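Local coordinates for protein cytochrome P450 CYP260B1 (Sorangium cellulosum, PDB 5HIW) that belongs to the cytochrome P450 family and holds protoporphyrin IX containing iron inside a mostly helical fold, at residues 84-89 against 208-213; 151-156 against 177-182; 234-239 against 346-351. All blocks are in the same frame, centred on the assembly; numbering follows the deposited sequence.

Interaction 1 (84-89 against 208-213); sequences RRLFNA and VAEGLG. With HEM (protoporphyrin IX containing Fe), chain B.
Arg85 grips Glu210 side-on with two different nitrogens, and it does so with an unusual bend in its chain. Arg85 NH2 lies 2.9 Å from Glu210 OE1 and meets the syn lone pair of that oxygen. The second bond, from Arg85 NE to Glu210 OE2 at 3.3 Å, is weak. Guanidinium and carboxylate are nearly coplanar, with 29° between their planes. The side chains that carry them cross at about a right angle. The third torsion of Arg85, -32°, lies about midway between staggered and eclipsed, and this turn swings the guanidinium edge round to the acid. Glu210 follows helix 199-209. Gly211 then takes positive phi, and its N bonds back to Val208 O at 2.8 Å in a Schellman motif. This turn brings Leu212 round to helix 77-90. Leu86 CD2 touches Leu212 CD1 at 3.8 Å, and the two side chains run past each other in opposite directions. Leu86 also packs on Ala206, Ile207 and Val221.

Arg84, next to Arg85 in sequence, serves the haem instead. Its NH1 donates to HEM O2D at 2.8 Å, and its NE donates to Asn88 OD1 at 3.0 Å. Asn88, one turn along, thus restrains the rotation of the guanidinium, and Tyr337 O takes a further bond from NH1. Helix 77-90 corresponds to helix C of P450s. The chemistry is divided along one helix: one arginine hydrogen-bonds a haem propionate, while the next forms a salt bridge with Glu210. Arg85 is exposed and one of its bonds is weak, so solvent probably screens this pair; the leucine contact beside it is apolar.

Interaction 2 (151-156 against 177-182); sequences DALIRK and HAAMEA
Leu153 reaches across to Met180 and Ala179. Its CB is already in contact, 4.1 Å from Met180 CG. CG lies anti to the carbonyl carbon (chi1 -69°) and is the branch point, set back from the other helix. The branch CD1 does most of the touching. It rests 4.0 Å from Met180 SD and equally close to Met180 CG, and it meets Ala179 CB at 4.0 Å as well. CD2 reaches less far, ending 4.4 Å from Ala179 CB. CD1 therefore sits where the methionine chain and the alanine methyl can both be met.

Met180 bends at its second and third torsions. The bend at the second (-72°) places the sulfur, and Ile154 CG1 approaches Met180 SD at 4.3 Å. Leu223, Met157 and Asn150 also touch Met180.

Helices 147-162 and 167-191 correspond to the F and G helices of P450s. The two short segments pass with their axes 9.6 Å apart at 132°, an oblique crossing nearer antiparallel than parallel. The charged groups of 151-156 lie elsewhere: Arg155 binds Asp151 side-on within its own helix and forms a salt bridge with Glu231. What joins the two segments is thus wholly apolar, made of methyl, methylene and thioether groups, and is held by dispersion and burial without directional bonds.

Interaction 3 (234-239 against 346-351); sequences SWMLAN and MEARVG. With HEM (protoporphyrin IX containing Fe), chain B.
Met236 and Leu237 meet Ala348 in two quite different conformations. Met236 has CG anti to the backbone N (chi1 170°), and its chain stays extended beyond that point to CE. This straight chain spans two partners. Its CB and SD lie along a haem vinyl group, with Met236 SD 3.8 Å from HEM CBB. Its terminal CE goes on to Ala348 CB, 4.2 Å away. One side chain thus joins the porphyrin edge to helix 341-358.

Leu237 turns the other way. Its CG is anti to the carbonyl carbon (chi1 -65°), and this places CD2 against the facing backbone. Leu237 CD2 is 3.6 Å from Ala348 CA and 3.9 Å from Ala348 CB. The small alanine leaves its CA within reach of the leucine methyl. The backbones are close here, with Leu237 CA 6.1 Å from Ala348 CA. The other branch, CD1, lies 4.5 Å from Glu347 OE2, a loose contact at the end of an extended side chain. Met131 and Val135 also touch that glutamate. Apart from that loose approach the contact is apolar, and Met236, Leu237, Glu347 and Ala348 are all buried.

The segment axes pass 10.2 Å apart at 45°. Helix 232-245 corresponds to the C-terminal part of the long central helix of P450s, and helix 341-358 to the L helix. Around them, helix 130-140 lies against Leu237 and Glu347. Helix 261-271 packs on Met236 and Ala348 through Ile265, and helix 93-113 touches Met346 and Val350.

In the fold
Interactions 1 and 3 both touch the haem, but on pyrrole rings that lie across the porphyrin from each other: a propionate for Arg84 and a vinyl for Met236. Their centres are 27 Å apart and their nearest atoms about 13 Å. Between these rings sits the iron, with water 1 bound at 2.3 Å from HEM FE to the water O. Interaction 2 does not touch the haem: the side chain of Ile154 is about 11 Å from the bound HEM. Interaction 2 is nested within the loop closed by interaction 1, whereas interaction 3 follows both in sequence. In space, interactions 2 and 3 come within about 5 Å at their nearest atoms without touching.

Interaction 1 (84-89 against 208-213)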
loop_
_atom_site.group_PDB
_atom_site.type_symbol
_atom_site.label_atom_id
_atom_site.label_comp_id
_atom_site.label_asym_id
_atom_site.label_seq_id
_atom_site.Cartn_x
_atom_site.Cartn_y
_atom_site.Cartn_z
ATOM N N ARG A 84 8.906 15.234 -6.747
ATOM C CA ARG A 84 7.687 14.610 -7.222
ATOM C C ARG A 84 7.594 14.524 -8.753
ATOM O O ARG A 84 7.080 13.544 -9.328
ATOM C CB ARG A 84 6.444 15.306 -6.607
ATOM C CG ARG A 84 5.082 14.713 -7.023
ATOM C CD ARG A 84 4.982 13.241 -6.616
ATOM N NE ARG A 84 3.698 12.689 -7.034
ATOM C CZ ARG A 84 2.710 12.258 -6.236
ATOM N NH1 ARG A 84 2.816 12.213 -4.921
ATOM N NH2 ARG A 84 1.616 11.795 -6.803
ATOM N N ARG A 85 8.110 15.548 -9.448
ATOM C CA ARG A 85 8.119 15.541 -10.906
ATOM C C ARG A 85 8.963 14.408 -11.483
ATOM O O ARG A 85 8.598 13.755 -12.473
ATOM C CB ARG A 85 8.622 16.907 -11.463
ATOM C CG ARG A 85 7.520 17.936 -11.712
ATOM C CD ARG A 85 7.959 18.970 -12.779
ATOM N NE ARG A 85 9.424 19.194 -12.729
ATOM C CZ ARG A 85 10.051 20.165 -12.040
ATOM N NH1 ARG A 85 9.382 21.097 -11.348
ATOM N NH2 ARG A 85 11.381 20.226 -12.076
ATOM N N LEU A 86 10.085 14.172 -10.838
ATOM C CA LEU A 86 10.979 13.030 -11.189
ATOM C C LEU A 86 10.237 11.733 -10.990
ATOM O O LEU A 86 10.180 10.945 -11.877
ATOM C CB LEU A 86 12.167 12.978 -10.271
ATOM C CG LEU A 86 13.098 11.778 -10.317
ATOM C CD1 LEU A 86 13.588 11.704 -11.738
ATOM C CD2 LEU A 86 14.216 12.111 -9.321
ATOM N N PHE A 87 9.710 11.510 -9.773
ATOM C CA PHE A 87 8.879 10.269 -9.555
ATOM C C PHE A 87 7.744 10.120 -10.526
ATOM O O PHE A 87 7.499 9.045 -11.017
ATOM C CB PHE A 87 8.404 10.205 -8.093
ATOM C CG PHE A 87 9.484 9.856 -7.095
ATOM C CD1 PHE A 87 10.411 10.797 -6.663
ATOM C CD2 PHE A 87 9.603 8.568 -6.614
ATOM C CE1 PHE A 87 11.370 10.523 -5.741
ATOM C CE2 PHE A 87 10.585 8.250 -5.689
ATOM C CZ PHE A 87 11.470 9.221 -5.231
ATOM N N ASN A 88 7.005 11.202 -10.818
ATOM C CA ASN A 88 5.890 11.089 -11.754
ATOM C C ASN A 88 6.362 10.619 -13.130
ATOM O O ASN A 88 5.665 9.824 -13.824
ATOM C CB ASN A 88 5.105 12.394 -11.909
ATOM C CG ASN A 88 4.301 12.748 -10.676
ATOM O OD1 ASN A 88 3.980 11.889 -9.894
ATOM N ND2 ASN A 88 3.943 14.029 -10.529
ATOM N N ALA A 89 7.545 11.057 -13.520
ATOM C CA ALA A 89 8.077 10.698 -14.828
ATOM C C ALA A 89 8.459 9.248 -14.919
ATOM O O ALA A 89 8.399 8.663 -15.964
ATOM C CB ALA A 89 9.297 11.567 -15.204
ATOM N N VAL A 208 19.071 12.528 -14.683
ATOM C CA VAL A 208 19.769 13.453 -15.576
ATOM C C VAL A 208 18.831 14.518 -16.234
ATOM O O VAL A 208 19.135 15.711 -16.228
ATOM C CB VAL A 208 20.576 12.665 -16.594
ATOM C CG1 VAL A 208 21.222 13.638 -17.541
ATOM C CG2 VAL A 208 21.592 11.759 -15.859
ATOM N N ALA A 209 17.661 14.100 -16.725
ATOM C CA ALA A 209 16.635 15.049 -17.296
ATOM C C ALA A 209 16.110 16.175 -16.344
ATOM O O ALA A 209 15.604 17.210 -16.799
ATOM C CB ALA A 209 15.461 14.275 -17.929
ATOM N N GLU A 210 16.265 15.983 -15.034
ATOM C CA GLU A 210 15.921 16.961 -14.043
ATOM C C GLU A 210 17.198 17.607 -13.484
ATOM O O GLU A 210 17.132 18.428 -12.548
ATOM C CB GLU A 210 15.157 16.253 -12.916
ATOM C CG GLU A 210 13.735 15.851 -13.278
ATOM C CD GLU A 210 12.773 17.000 -13.100
ATOM O OE1 GLU A 210 13.083 17.939 -12.314
ATOM O OE2 GLU A 210 11.709 16.969 -13.745
ATOM N N GLY A 211 18.333 17.218 -14.070
ATOM C CA GLY A 211 19.686 17.615 -13.676
ATOM C C GLY A 211 20.194 17.303 -12.271
ATOM O O GLY A 211 20.972 18.077 -11.689
ATOM N N LEU A 212 19.786 16.158 -11.730
ATOM C CA LEU A 212 20.040 15.807 -10.347
ATOM C C LEU A 212 21.224 14.831 -10.343
ATOM O O LEU A 212 21.759 14.459 -11.436
ATOM C CB LEU A 212 18.756 15.235 -9.720
ATOM C CG LEU A 212 17.490 16.082 -9.860
ATOM C CD1 LEU A 212 16.203 15.325 -9.561
ATOM C CD2 LEU A 212 17.510 17.334 -9.009
ATOM N N GLY A 213 21.659 14.431 -9.151
ATOM C CA GLY A 213 22.899 13.625 -8.989
ATOM C C GLY A 213 23.743 14.182 -7.863
ATOM O O GLY A 213 23.418 15.266 -7.347
HETATM C CHA HEM B . 2.468 7.631 -0.656
HETATM C CHB HEM B . -0.633 3.936 -0.048
HETATM C CHC HEM B . 1.669 1.441 -3.440
HETATM C CHD HEM B . 5.194 4.682 -3.275
HETATM C C1A HEM B . 1.393 6.897 -0.243
HETATM C C2A HEM B . 0.402 7.316 0.686
HETATM C C3A HEM B . -0.495 6.291 0.830
HETATM C C4A HEM B . 0.013 5.184 0.074
HETATM C CMA HEM B . -1.730 6.290 1.754
HETATM C CAA HEM B . 0.268 8.711 1.286
HETATM C CBA HEM B . 1.241 8.865 2.468
HETATM C CGA HEM B . 0.985 10.099 3.261
HETATM O O1A HEM B . 0.253 11.025 2.779
HETATM O O2A HEM B . 1.329 10.134 4.468
HETATM C C1B HEM B . -0.261 2.934 -0.859
HETATM C C2B HEM B . -1.061 1.753 -1.037
HETATM C C3B HEM B . -0.399 1.051 -2.026
HETATM C C4B HEM B . 0.806 1.793 -2.406
HETATM C CMB HEM B . -2.328 1.275 -0.305
HETATM C CAB HEM B . -0.864 -0.243 -2.460
HETATM C CBB HEM B . -0.255 -1.167 -3.127
HETATM C C1C HEM B . 2.857 2.119 -3.709
HETATM C C2C HEM B . 3.788 1.662 -4.696
HETATM C C3C HEM B . 4.792 2.589 -4.633
HETATM C C4C HEM B . 4.499 3.541 -3.611
HETATM C CMC HEM B . 3.525 0.414 -5.504
HETATM C CAC HEM B . 6.021 2.648 -5.446
HETATM C CBC HEM B . 6.041 2.160 -6.678
HETATM C C1D HEM B . 4.682 5.741 -2.535
HETATM C C2D HEM B . 5.499 6.972 -2.364
HETATM C C3D HEM B . 4.756 7.793 -1.633
HETATM C C4D HEM B . 3.492 7.079 -1.395
HETATM C CMD HEM B . 6.921 7.220 -2.830
HETATM C CAD HEM B . 5.070 9.240 -1.215
HETATM C CBD HEM B . 4.477 10.168 -2.258
HETATM C CGD HEM B . 4.757 11.649 -1.969
HETATM O O1D HEM B . 5.043 12.071 -0.807
HETATM O O2D HEM B . 4.691 12.514 -2.905
HETATM N NA HEM B . 1.105 5.568 -0.622
HETATM N NB HEM B . 0.736 2.959 -1.773
HETATM N NC HEM B . 3.237 3.244 -3.120
HETATM N ND HEM B . 3.483 5.845 -1.911
HETATM FE FE HEM B . 2.129 4.454 -1.872
HETATM O O HOH W 1 3.233 3.535 -0.082
#

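Interaction 2 (151-156 against 177-182)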
loop_
_atom_site.group_PDB
_atom_site.type_symbol
_atom_site.label_atom_id
_atom_site.label_comp_id
_atom_site.label_asym_id
_atom_site.label_seq_id
_atom_site.Cartn_x
_atom_site.Cartn_y
_atom_site.Cartn_z
ATOM N N ASP A 151 14.560 -9.841 0.473
ATOM C CA ASP A 151 13.313 -9.846 1.224
ATOM C C ASP A 151 13.580 -9.562 2.712
ATOM O O ASP A 151 12.978 -8.684 3.311
ATOM C CB ASP A 151 12.587 -11.162 1.023
ATOM C CG ASP A 151 11.158 -11.138 1.624
ATOM O OD1 ASP A 151 10.228 -10.619 0.910
ATOM O OD2 ASP A 151 11.026 -11.530 2.828
ATOM N N ALA A 152 14.500 -10.304 3.320
ATOM C CA ALA A 152 14.852 -10.046 4.691
ATOM C C ALA A 152 15.441 -8.666 4.970
ATOM O O ALA A 152 15.042 -8.039 5.950
ATOM C CB ALA A 152 15.743 -11.132 5.255
ATOM N N LEU A 153 16.298 -8.162 4.078
ATOM C CA LEU A 153 16.802 -6.812 4.180
ATOM C C LEU A 153 15.680 -5.745 4.130
ATOM O O LEU A 153 15.594 -4.861 4.953
ATOM C CB LEU A 153 17.878 -6.543 3.153
ATOM C CG LEU A 153 19.239 -7.214 3.229
ATOM C CD1 LEU A 153 20.021 -6.827 2.017
ATOM C CD2 LEU A 153 19.998 -6.923 4.524
ATOM N N ILE A 154 14.812 -5.859 3.162
ATOM C CA ILE A 154 13.708 -4.919 3.046
ATOM C C ILE A 154 12.762 -4.950 4.251
ATOM O O ILE A 154 12.336 -3.931 4.746
ATOM C CB ILE A 154 12.984 -5.166 1.719
ATOM C CG1 ILE A 154 13.923 -4.889 0.535
ATOM C CG2 ILE A 154 11.801 -4.214 1.594
ATOM C CD1 ILE A 154 13.428 -5.459 -0.795
ATOM N N ARG A 155 12.390 -6.143 4.700
ATOM C CA ARG A 155 11.579 -6.299 5.935
ATOM C C ARG A 155 12.242 -5.642 7.137
ATOM O O ARG A 155 11.568 -4.946 7.917
ATOM C CB ARG A 155 11.155 -7.785 6.130
ATOM C CG ARG A 155 10.136 -8.185 5.018
ATOM C CD ARG A 155 9.501 -9.548 5.227
ATOM N NE ARG A 155 9.036 -10.017 3.926
ATOM C CZ ARG A 155 7.921 -9.627 3.291
ATOM N NH1 ARG A 155 7.140 -8.729 3.856
ATOM N NH2 ARG A 155 7.627 -10.075 2.048
ATOM N N LYS A 156 13.548 -5.724 7.226
ATOM C CA LYS A 156 14.263 -5.075 8.311
ATOM C C LYS A 156 14.180 -3.554 8.157
ATOM O O LYS A 156 13.988 -2.862 9.177
ATOM C CB LYS A 156 15.724 -5.480 8.402
ATOM C CG LYS A 156 15.996 -6.846 9.008
ATOM C CD LYS A 156 17.465 -7.145 9.218
ATOM C CE LYS A 156 18.100 -7.925 8.082
ATOM N NZ LYS A 156 19.529 -8.142 8.496
ATOM N N HIS A 177 19.792 -1.197 5.007
ATOM C CA HIS A 177 19.735 -0.123 4.020
ATOM C C HIS A 177 21.071 0.024 3.290
ATOM O O HIS A 177 21.115 0.051 2.063
ATOM C CB HIS A 177 19.298 1.158 4.714
ATOM C CG HIS A 177 18.962 2.247 3.771
ATOM N ND1 HIS A 177 19.917 3.105 3.278
ATOM C CD2 HIS A 177 17.797 2.572 3.157
ATOM C CE1 HIS A 177 19.346 3.945 2.430
ATOM N NE2 HIS A 177 18.055 3.657 2.358
ATOM N N ALA A 178 22.163 0.013 4.036
ATOM C CA ALA A 178 23.455 0.148 3.434
ATOM C C ALA A 178 23.820 -1.069 2.582
ATOM O O ALA A 178 24.463 -0.894 1.576
ATOM C CB ALA A 178 24.501 0.455 4.488
ATOM N N ALA A 179 23.372 -2.286 2.883
ATOM C CA ALA A 179 23.660 -3.411 2.012
ATOM C C ALA A 179 22.857 -3.317 0.698
ATOM O O ALA A 179 23.309 -3.689 -0.403
ATOM C CB ALA A 179 23.324 -4.705 2.688
ATOM N N MET A 180 21.626 -2.846 0.834
ATOM C CA MET A 180 20.799 -2.690 -0.362
ATOM C C MET A 180 21.417 -1.593 -1.236
ATOM O O MET A 180 21.484 -1.716 -2.449
ATOM C CB MET A 180 19.381 -2.283 0.025
ATOM C CG MET A 180 18.537 -3.426 0.571
ATOM S SD MET A 180 18.024 -4.639 -0.636
ATOM C CE MET A 180 18.206 -3.621 -2.132
ATOM N N GLU A 181 21.826 -0.517 -0.581
ATOM C CA GLU A 181 22.467 0.625 -1.255
ATOM C C GLU A 181 23.687 0.180 -2.068
ATOM O O GLU A 181 23.843 0.542 -3.235
ATOM C CB GLU A 181 22.827 1.687 -0.201
ATOM C CG GLU A 181 22.575 3.128 -0.611
ATOM C CD GLU A 181 23.113 4.113 0.423
ATOM O OE1 GLU A 181 24.199 3.845 1.006
ATOM O OE2 GLU A 181 22.461 5.145 0.642
ATOM N N ALA A 182 24.483 -0.720 -1.503
ATOM C CA ALA A 182 25.657 -1.209 -2.201
ATOM C C ALA A 182 25.320 -2.056 -3.417
ATOM O O ALA A 182 25.959 -1.949 -4.459
ATOM C CB ALA A 182 26.527 -1.989 -1.233
#

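Interaction 3 (234-239 against 346-351)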
loop_
_atom_site.group_PDB
_atom_site.type_symbol
_atom_site.label_atom_id
_atom_site.label_comp_id
_atom_site.label_asym_id
_atom_site.label_seq_id
_atom_site.Cartn_x
_atom_site.Cartn_y
_atom_site.Cartn_z
ATOM N N SER A 234 1.444 -6.335 -1.262
ATOM C CA SER A 234 0.899 -7.577 -0.748
ATOM C C SER A 234 -0.467 -7.406 -0.043
ATOM O O SER A 234 -1.390 -8.187 -0.348
ATOM C CB SER A 234 1.905 -8.210 0.244
ATOM O OG SER A 234 3.051 -8.678 -0.493
ATOM N N TRP A 235 -0.623 -6.318 0.664
ATOM C CA TRP A 235 -1.912 -6.095 1.450
ATOM C C TRP A 235 -3.006 -5.688 0.492
ATOM O O TRP A 235 -4.168 -6.176 0.610
ATOM C CB TRP A 235 -1.736 -5.221 2.613
ATOM C CG TRP A 235 -0.916 -5.904 3.646
ATOM C CD1 TRP A 235 0.408 -5.627 3.985
ATOM C CD2 TRP A 235 -1.300 -7.039 4.413
ATOM N NE1 TRP A 235 0.844 -6.537 4.909
ATOM C CE2 TRP A 235 -0.192 -7.387 5.220
ATOM C CE3 TRP A 235 -2.481 -7.794 4.506
ATOM C CZ2 TRP A 235 -0.214 -8.514 6.052
ATOM C CZ3 TRP A 235 -2.528 -8.878 5.374
ATOM C CH2 TRP A 235 -1.397 -9.249 6.112
ATOM N N MET A 236 -2.658 -4.920 -0.558
ATOM C CA MET A 236 -3.666 -4.629 -1.627
ATOM C C MET A 236 -4.106 -5.843 -2.382
ATOM O O MET A 236 -5.315 -6.068 -2.630
ATOM C CB MET A 236 -3.137 -3.574 -2.614
ATOM C CG MET A 236 -4.034 -3.405 -3.888
ATOM S SD MET A 236 -3.647 -1.809 -4.672
ATOM C CE MET A 236 -4.961 -1.786 -5.907
ATOM N N LEU A 237 -3.137 -6.683 -2.758
ATOM C CA LEU A 237 -3.477 -7.924 -3.405
ATOM C C LEU A 237 -4.254 -8.832 -2.495
ATOM O O LEU A 237 -5.226 -9.449 -2.963
ATOM C CB LEU A 237 -2.237 -8.638 -3.946
ATOM C CG LEU A 237 -1.415 -7.954 -5.090
ATOM C CD1 LEU A 237 -0.111 -8.726 -5.355
ATOM C CD2 LEU A 237 -2.269 -7.861 -6.315
ATOM N N ALA A 238 -3.880 -8.900 -1.215
ATOM C CA ALA A 238 -4.540 -9.752 -0.296
ATOM C C ALA A 238 -6.033 -9.354 -0.219
ATOM O O ALA A 238 -6.918 -10.185 -0.340
ATOM C CB ALA A 238 -3.946 -9.664 1.106
ATOM N N ASN A 239 -6.313 -8.076 -0.040
ATOM C CA ASN A 239 -7.723 -7.689 0.159
ATOM C C ASN A 239 -8.545 -7.674 -1.116
ATOM O O ASN A 239 -9.748 -7.858 -1.074
ATOM C CB ASN A 239 -7.750 -6.347 0.812
ATOM C CG ASN A 239 -7.202 -6.370 2.232
ATOM O OD1 ASN A 239 -6.763 -7.393 2.753
ATOM N ND2 ASN A 239 -7.291 -5.265 2.871
ATOM N N MET A 346 -1.888 -1.578 -11.743
ATOM C CA MET A 346 -1.534 -2.417 -12.794
ATOM C C MET A 346 -1.146 -3.846 -12.334
ATOM O O MET A 346 -1.498 -4.856 -12.932
ATOM C CB MET A 346 -0.442 -1.792 -13.638
ATOM C CG MET A 346 0.072 -2.668 -14.748
ATOM S SD MET A 346 1.504 -3.743 -14.344
ATOM C CE MET A 346 2.769 -2.549 -14.289
ATOM N N GLU A 347 -0.360 -3.887 -11.270
ATOM C CA GLU A 347 0.066 -5.194 -10.750
ATOM C C GLU A 347 -1.139 -5.988 -10.252
ATOM O O GLU A 347 -1.264 -7.178 -10.515
ATOM C CB GLU A 347 1.075 -4.945 -9.645
ATOM C CG GLU A 347 1.809 -6.219 -9.199
ATOM C CD GLU A 347 2.978 -5.951 -8.276
ATOM O OE1 GLU A 347 3.572 -4.839 -8.212
ATOM O OE2 GLU A 347 3.319 -6.985 -7.659
ATOM N N ALA A 348 -2.044 -5.352 -9.568
ATOM C CA ALA A 348 -3.287 -5.995 -9.177
ATOM C C ALA A 348 -4.055 -6.506 -10.373
ATOM O O ALA A 348 -4.529 -7.644 -10.398
ATOM C CB ALA A 348 -4.104 -5.076 -8.319
ATOM N N ARG A 349 -4.262 -5.692 -11.397
ATOM C CA ARG A 349 -4.961 -6.151 -12.574
ATOM C C ARG A 349 -4.303 -7.328 -13.296
ATOM O O ARG A 349 -4.968 -8.341 -13.642
ATOM C CB ARG A 349 -5.138 -4.963 -13.544
ATOM C CG ARG A 349 -5.691 -5.388 -14.877
ATOM C CD ARG A 349 -5.877 -4.246 -15.866
ATOM N NE ARG A 349 -4.777 -3.286 -15.954
ATOM C CZ ARG A 349 -3.694 -3.412 -16.711
ATOM N NH1 ARG A 349 -3.528 -4.473 -17.437
ATOM N NH2 ARG A 349 -2.792 -2.448 -16.712
ATOM N N VAL A 350 -3.014 -7.216 -13.544
ATOM C CA VAL A 350 -2.267 -8.238 -14.236
ATOM C C VAL A 350 -2.216 -9.564 -13.493
ATOM O O VAL A 350 -2.534 -10.626 -14.054
ATOM C CB VAL A 350 -0.884 -7.781 -14.538
ATOM C CG1 VAL A 350 -0.046 -8.924 -15.111
ATOM C CG2 VAL A 350 -0.927 -6.617 -15.501
ATOM N N GLY A 351 -1.813 -9.507 -12.237
ATOM C CA GLY A 351 -1.775 -10.677 -11.406
ATOM C C GLY A 351 -3.093 -11.395 -11.289
ATOM O O GLY A 351 -3.167 -12.639 -11.369
HETATM C CHA HEM B . 2.468 7.631 -0.656
HETATM C CHB HEM B . -0.633 3.936 -0.048
HETATM C CHC HEM B . 1.669 1.441 -3.440
HETATM C CHD HEM B . 5.194 4.682 -3.275
HETATM C C1A HEM B . 1.393 6.897 -0.243
HETATM C C2A HEM B . 0.402 7.316 0.686
HETATM C C3A HEM B . -0.495 6.291 0.830
HETATM C C4A HEM B . 0.013 5.184 0.074
HETATM C CMA HEM B . -1.730 6.290 1.754
HETATM C CAA HEM B . 0.268 8.711 1.286
HETATM C CBA HEM B . 1.241 8.865 2.468
HETATM C CGA HEM B . 0.985 10.099 3.261
HETATM O O1A HEM B . 0.253 11.025 2.779
HETATM O O2A HEM B . 1.329 10.134 4.468
HETATM C C1B HEM B . -0.261 2.934 -0.859
HETATM C C2B HEM B . -1.061 1.753 -1.037
HETATM C C3B HEM B . -0.399 1.051 -2.026
HETATM C C4B HEM B . 0.806 1.793 -2.406
HETATM C CMB HEM B . -2.328 1.275 -0.305
HETATM C CAB HEM B . -0.864 -0.243 -2.460
HETATM C CBB HEM B . -0.255 -1.167 -3.127
HETATM C C1C HEM B . 2.857 2.119 -3.709
HETATM C C2C HEM B . 3.788 1.662 -4.696
HETATM C C3C HEM B . 4.792 2.589 -4.633
HETATM C C4C HEM B . 4.499 3.541 -3.611
HETATM C CMC HEM B . 3.525 0.414 -5.504
HETATM C CAC HEM B . 6.021 2.648 -5.446
HETATM C CBC HEM B . 6.041 2.160 -6.678
HETATM C C1D HEM B . 4.682 5.741 -2.535
HETATM C C2D HEM B . 5.499 6.972 -2.364
HETATM C C3D HEM B . 4.756 7.793 -1.633
HETATM C C4D HEM B . 3.492 7.079 -1.395
HETATM C CMD HEM B . 6.921 7.220 -2.830
HETATM C CAD HEM B . 5.070 9.240 -1.215
HETATM C CBD HEM B . 4.477 10.168 -2.258
HETATM C CGD HEM B . 4.757 11.649 -1.969
HETATM O O1D HEM B . 5.043 12.071 -0.807
HETATM O O2D HEM B . 4.691 12.514 -2.905
HETATM N NA HEM B . 1.105 5.568 -0.622
HETATM N NB HEM B . 0.736 2.959 -1.773
HETATM N NC HEM B . 3.237 3.244 -3.120
HETATM N ND HEM B . 3.483 5.845 -1.911
HETATM FE FE HEM B . 2.129 4.454 -1.872
HETATM O O HOH W 1 3.233 3.535 -0.082
#